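Local coordinates for hydrogenase 3 maturation protease (PDB 2E85), which removes a 32-residue peptide from the C-terminus of the precursor of HycE, the large subunit of hydrogenase 3, at residues 82-86 with 87-91; 99-102 with 103-107. The protein carries 1 engineered substitution. All blocks are in the same frame, centred on the assembly; numbering follows the deposited sequence.

Interaction 1: residues 82-86 with 87-91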
loop_
_atom_site.group_PDB
_atom_site.type_symbol
_atom_site.label_atom_id
_atom_site.label_comp_id
_atom_site.label_asym_id
_atom_site.label_seq_id
_atom_site.Cartn_x
_atom_site.Cartn_y
_atom_site.Cartn_z
ATOM N N ASP B 82 7.031 -8.331 12.144
ATOM C CA ASP B 82 8.253 -8.864 11.543
ATOM C C ASP B 82 7.984 -10.122 10.718
ATOM O O ASP B 82 8.626 -10.340 9.682
ATOM C CB ASP B 82 9.302 -9.145 12.643
ATOM C CG ASP B 82 10.359 -10.174 12.223
ATOM O OD1 ASP B 82 10.115 -11.408 12.323
ATOM O OD2 ASP B 82 11.466 -9.745 11.827
ATOM N N ASP B 83 7.056 -10.953 11.199
ATOM C CA ASP B 83 6.688 -12.209 10.554
ATOM C C ASP B 83 5.792 -11.917 9.361
ATOM O O ASP B 83 5.920 -12.556 8.318
ATOM C CB ASP B 83 6.006 -13.149 11.548
ATOM C CG ASP B 83 6.999 -13.754 12.534
ATOM O OD1 ASP B 83 8.162 -14.005 12.126
ATOM O OD2 ASP B 83 6.639 -13.953 13.707
ATOM N N ILE B 84 4.911 -10.933 9.500
ATOM C CA ILE B 84 4.210 -10.404 8.313
ATOM C C ILE B 84 5.156 -10.074 7.158
ATOM O O ILE B 84 4.899 -10.491 6.034
ATOM C CB ILE B 84 3.313 -9.196 8.656
ATOM C CG1 ILE B 84 2.280 -9.635 9.703
ATOM C CG2 ILE B 84 2.604 -8.645 7.397
ATOM C CD1 ILE B 84 1.121 -10.515 9.274
ATOM N N ALA B 85 6.256 -9.365 7.443
ATOM C CA ALA B 85 7.251 -9.034 6.418
ATOM C C ALA B 85 7.974 -10.264 5.850
ATOM O O ALA B 85 8.099 -10.434 4.619
ATOM C CB ALA B 85 8.249 -7.999 6.968
ATOM N N GLU B 86 8.436 -11.126 6.752
ATOM C CA GLU B 86 9.217 -12.317 6.407
ATOM C C GLU B 86 8.447 -13.349 5.604
ATOM O O GLU B 86 9.035 -14.084 4.799
ATOM C CB GLU B 86 9.782 -12.959 7.682
ATOM C CG GLU B 86 11.065 -12.311 8.166
ATOM C CD GLU B 86 11.665 -12.958 9.416
ATOM O OE1 GLU B 86 11.595 -14.206 9.564
ATOM O OE2 GLU B 86 12.251 -12.204 10.228
ATOM N N MET B 87 7.140 -13.409 5.851
ATOM C CA MET B 87 6.243 -14.341 5.222
ATOM C C MET B 87 5.826 -13.880 3.797
ATOM O O MET B 87 5.228 -14.649 3.071
ATOM C CB MET B 87 4.972 -14.519 6.063
ATOM C CG MET B 87 5.105 -15.179 7.464
ATOM S SD MET B 87 3.481 -15.121 8.333
ATOM C CE MET B 87 2.608 -16.360 7.395
ATOM N N PHE B 88 6.138 -12.641 3.441
ATOM C CA PHE B 88 5.641 -11.982 2.197
ATOM C C PHE B 88 4.120 -12.055 2.082
ATOM O O PHE B 88 3.564 -12.320 1.000
ATOM C CB PHE B 88 6.326 -12.537 0.930
ATOM C CG PHE B 88 7.802 -12.259 0.871
ATOM C CD1 PHE B 88 8.287 -11.095 0.259
ATOM C CD2 PHE B 88 8.713 -13.151 1.441
ATOM C CE1 PHE B 88 9.669 -10.832 0.209
ATOM C CE2 PHE B 88 10.092 -12.896 1.406
ATOM C CZ PHE B 88 10.569 -11.732 0.793
ATOM N N MET B 89 3.435 -11.798 3.192
ATOM C CA MET B 89 1.970 -11.663 3.147
ATOM C C MET B 89 1.619 -10.464 2.249
ATOM O O MET B 89 2.191 -9.373 2.405
ATOM C CB MET B 89 1.389 -11.457 4.547
ATOM C CG MET B 89 1.518 -12.662 5.466
ATOM S SD MET B 89 0.664 -12.522 7.076
ATOM C CE MET B 89 -0.734 -11.664 6.614
ATOM N N MET B 90 0.694 -10.693 1.319
ATOM C CA MET B 90 0.269 -9.674 0.335
ATOM C C MET B 90 -1.203 -9.283 0.448
ATOM O O MET B 90 -2.056 -10.070 0.853
ATOM C CB MET B 90 0.541 -10.170 -1.099
ATOM C CG MET B 90 1.941 -10.702 -1.379
ATOM S SD MET B 90 3.160 -9.351 -1.477
ATOM C CE MET B 90 4.204 -9.691 -0.134
ATOM N N THR B 91 -1.513 -8.044 0.093
ATOM C CA THR B 91 -2.916 -7.677 -0.085
ATOM C C THR B 91 -3.389 -8.233 -1.425
ATOM O O THR B 91 -2.590 -8.756 -2.202
ATOM C CB THR B 91 -3.116 -6.138 -0.083
ATOM O OG1 THR B 91 -2.551 -5.574 -1.270
ATOM C CG2 THR B 91 -2.435 -5.493 1.139
HETATM O O HOH W 1 4.294 -8.433 4.036
#
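Ile84 and Met89 make the tight side of this local contact, where the last turn of helix 81-86 unwinds into a loop. CD1 of Ile84 lies across the end of the methionine, 3.0 Å from Met89 SD and 3.4 Å from Met89 CE, both shorter than normal van der Waals contact, so the packing here is strained or the model slightly off. A bend in the Met89 chain at chi3 (37°) swings CE round to this methyl.

The backbone beside the pair forms a Schellman motif. Phe88 has left helical geometry with a positive phi of 53°, which turns the chain so that two amides reach back into the final turn. Phe88 N donates to Ala85 O at 3.2 Å, approaching well above the carbonyl plane, and Met89 N gives a weak, 3.5 Å bond to Ile84 O. A water lies within hydrogen-bonding distance of both Ile84 O (2.9 Å) and Met89 O (2.8 Å), though it has more acceptors around it than protons to give. The same two residues that end the longer bond, Ile84 and Met89, supply the apolar contact that characteristically accompanies a Schellman motif.

The other side is looser and faces solvent. Ala85 O sits over one face of the Phe88 ring, 4.1 Å above its plane and displaced toward the rim, and the ring also packs on Arg54 of the second subunit. Glu86 stays exposed.

Within the fold, Ile84 and Met89 both rest on Leu97 of helix 97-108 and Phe113 of strand 111-116, while Met89 also pairs through its backbone with Leu97.

Interaction 2: residues 99-102 with 103-107. With CA (calcium ion), chain G.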
loop_
_atom_site.group_PDB
_atom_site.type_symbol
_atom_site.label_atom_id
_atom_site.label_comp_id
_atom_site.label_asym_id
_atom_site.label_seq_id
_atom_site.Cartn_x
_atom_site.Cartn_y
_atom_site.Cartn_z
ATOM N N TYR B 99 4.158 -3.257 4.756
ATOM C CA TYR B 99 4.234 -1.822 4.432
ATOM C C TYR B 99 3.124 -1.054 5.142
ATOM O O TYR B 99 3.384 -0.066 5.826
ATOM C CB TYR B 99 4.238 -1.575 2.908
ATOM C CG TYR B 99 5.638 -1.385 2.354
ATOM C CD1 TYR B 99 6.681 -2.200 2.779
ATOM C CD2 TYR B 99 5.925 -0.366 1.440
ATOM C CE1 TYR B 99 7.981 -2.030 2.299
ATOM C CE2 TYR B 99 7.235 -0.179 0.962
ATOM C CZ TYR B 99 8.249 -1.017 1.390
ATOM O OH TYR B 99 9.542 -0.868 0.943
ATOM N N LEU B 100 1.895 -1.545 5.014
ATOM C CA LEU B 100 0.744 -0.915 5.649
ATOM C C LEU B 100 0.822 -0.996 7.159
ATOM O O LEU B 100 0.584 -0.003 7.830
ATOM C CB LEU B 100 -0.552 -1.563 5.203
ATOM C CG LEU B 100 -0.878 -1.522 3.717
ATOM C CD1 LEU B 100 0.161 -2.354 2.997
ATOM C CD2 LEU B 100 -2.267 -2.097 3.493
ATOM N N ILE B 101 1.154 -2.178 7.684
ATOM C CA ILE B 101 1.189 -2.381 9.149
ATOM C C ILE B 101 2.263 -1.522 9.807
ATOM O O ILE B 101 2.001 -0.870 10.825
ATOM C CB ILE B 101 1.450 -3.864 9.542
ATOM C CG1 ILE B 101 0.410 -4.788 8.896
ATOM C CG2 ILE B 101 1.461 -4.031 11.077
ATOM C CD1 ILE B 101 -1.074 -4.557 9.278
ATOM N N ASP B 102 3.466 -1.543 9.231
ATOM C CA ASP B 102 4.598 -0.807 9.800
ATOM C C ASP B 102 4.308 0.703 9.823
ATOM O O ASP B 102 4.650 1.395 10.791
ATOM C CB ASP B 102 5.897 -1.122 9.055
ATOM C CG ASP B 102 6.310 -2.600 9.157
ATOM O OD1 ASP B 102 5.683 -3.379 9.943
ATOM O OD2 ASP B 102 7.266 -3.008 8.436
ATOM N N GLN B 103 3.689 1.213 8.757
ATOM C CA GLN B 103 3.333 2.644 8.682
ATOM C C GLN B 103 2.194 2.996 9.618
ATOM O O GLN B 103 2.206 4.044 10.237
ATOM C CB GLN B 103 3.012 3.062 7.255
ATOM C CG GLN B 103 4.269 3.076 6.376
ATOM C CD GLN B 103 5.320 4.047 6.933
ATOM O OE1 GLN B 103 5.002 5.208 7.181
ATOM N NE2 GLN B 103 6.556 3.563 7.157
ATOM N N LEU B 104 1.208 2.113 9.723
ATOM C CA LEU B 104 0.147 2.338 10.704
ATOM C C LEU B 104 0.731 2.396 12.113
ATOM O O LEU B 104 0.325 3.244 12.916
ATOM C CB LEU B 104 -0.897 1.230 10.629
ATOM C CG LEU B 104 -1.789 1.312 9.385
ATOM C CD1 LEU B 104 -2.503 -0.027 9.175
ATOM C CD2 LEU B 104 -2.784 2.478 9.441
ATOM N N LYS B 105 1.689 1.520 12.396
ATOM C CA LYS B 105 2.301 1.463 13.735
ATOM C C LYS B 105 3.014 2.752 14.106
ATOM O O LYS B 105 3.123 3.103 15.293
ATOM C CB LYS B 105 3.286 0.302 13.856
ATOM C CG LYS B 105 2.624 -1.024 14.227
ATOM C CD LYS B 105 3.637 -2.114 14.486
ATOM C CE LYS B 105 4.266 -2.559 13.178
ATOM N NZ LYS B 105 5.671 -3.021 13.294
ATOM N N GLU B 106 3.507 3.458 13.102
ATOM C CA GLU B 106 4.150 4.747 13.345
ATOM C C GLU B 106 3.148 5.826 13.725
ATOM O O GLU B 106 3.483 6.759 14.467
ATOM C CB GLU B 106 4.992 5.150 12.138
ATOM C CG GLU B 106 6.201 4.228 11.972
ATOM C CD GLU B 106 7.022 4.484 10.705
ATOM O OE1 GLU B 106 6.744 5.462 9.976
ATOM O OE2 GLU B 106 7.960 3.691 10.457
ATOM N N ASP B 107 1.920 5.682 13.247
ATOM C CA ASP B 107 0.884 6.697 13.455
ATOM C C ASP B 107 -0.068 6.375 14.605
ATOM O O ASP B 107 -0.761 7.269 15.104
ATOM C CB ASP B 107 0.086 6.907 12.179
ATOM C CG ASP B 107 0.908 7.554 11.078
ATOM O OD1 ASP B 107 2.040 8.006 11.347
ATOM O OD2 ASP B 107 0.414 7.597 9.946
HETATM CA CA CA G . 5.560 6.923 8.608
HETATM O O HOH W 2 3.418 6.537 9.627
HETATM O O HOH W 3 6.062 8.315 10.574
HETATM O O HOH W 4 4.754 8.820 7.415
HETATM O O HOH W 5 3.625 7.075 7.333
#
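Regular i to i+4 bonds join the two halves of this helix, from Gln103 N to Tyr99 O, Leu104 N to Leu100 O (2.9 Å) and Lys105 N to Ile101 O (2.9 Å), followed by a weak one from Glu106 N to Asp102 O. Gln103 and Glu106, at i and i+3, present two ligands from one helix face to a calcium ion that bridges two subunits, distinct from the nickel site assigned by similarity to Asp19, Asp65 and His93: Gln103 OE1 and Glu106 OE1 each lie 2.3 Å from it. Gln103 gets there by bending at chi2 (-59°), whereas Glu106 runs extended. Four waters and Asp102 OD1 of the second subunit complete the site, and one water is also held by Gln103 O and Asp107 OD1. At this interface Gln103 NE2 also hydrogen-bonds to Gln103 OE1 of the second subunit.

Asp102 and Lys105 lie alongside each other in a weak salt bridge from Lys105 NZ to Asp102 OD1 (3.4 Å); Asp102 OD2 accepts a hydrogen bond from Asn98 ND2. The lysine chain passes obliquely over Ile101, with Lys105 CE 3.8 Å from Ile101 CG2. Inward, Ile101 packs on Ile63 of strand 60-66 and Phe113 of strand 111-116, and Leu104 on Leu61, fixing helix 97-108 against the sheet.

How the interactions relate
Along the chain the two contacts come in series, neither nesting nor crossing: interaction 1 turns the chain out of helix 81-86, a loop carrying His93, a nickel ligand by similarity, follows, and interaction 2 then lies wholly within helix 97-108. Being local, neither closes a long loop, but they meet where Thr91 CG2 packs 4.1 Å from Leu100 CD2, with their centres about 13 Å apart. Both rest on strand 111-116 through Phe113, which joins the two helices to one strand of the sheet. Each also reaches the second subunit, interaction 1 by simple packing and interaction 2 through a shared calcium ion and hydrogen bonds.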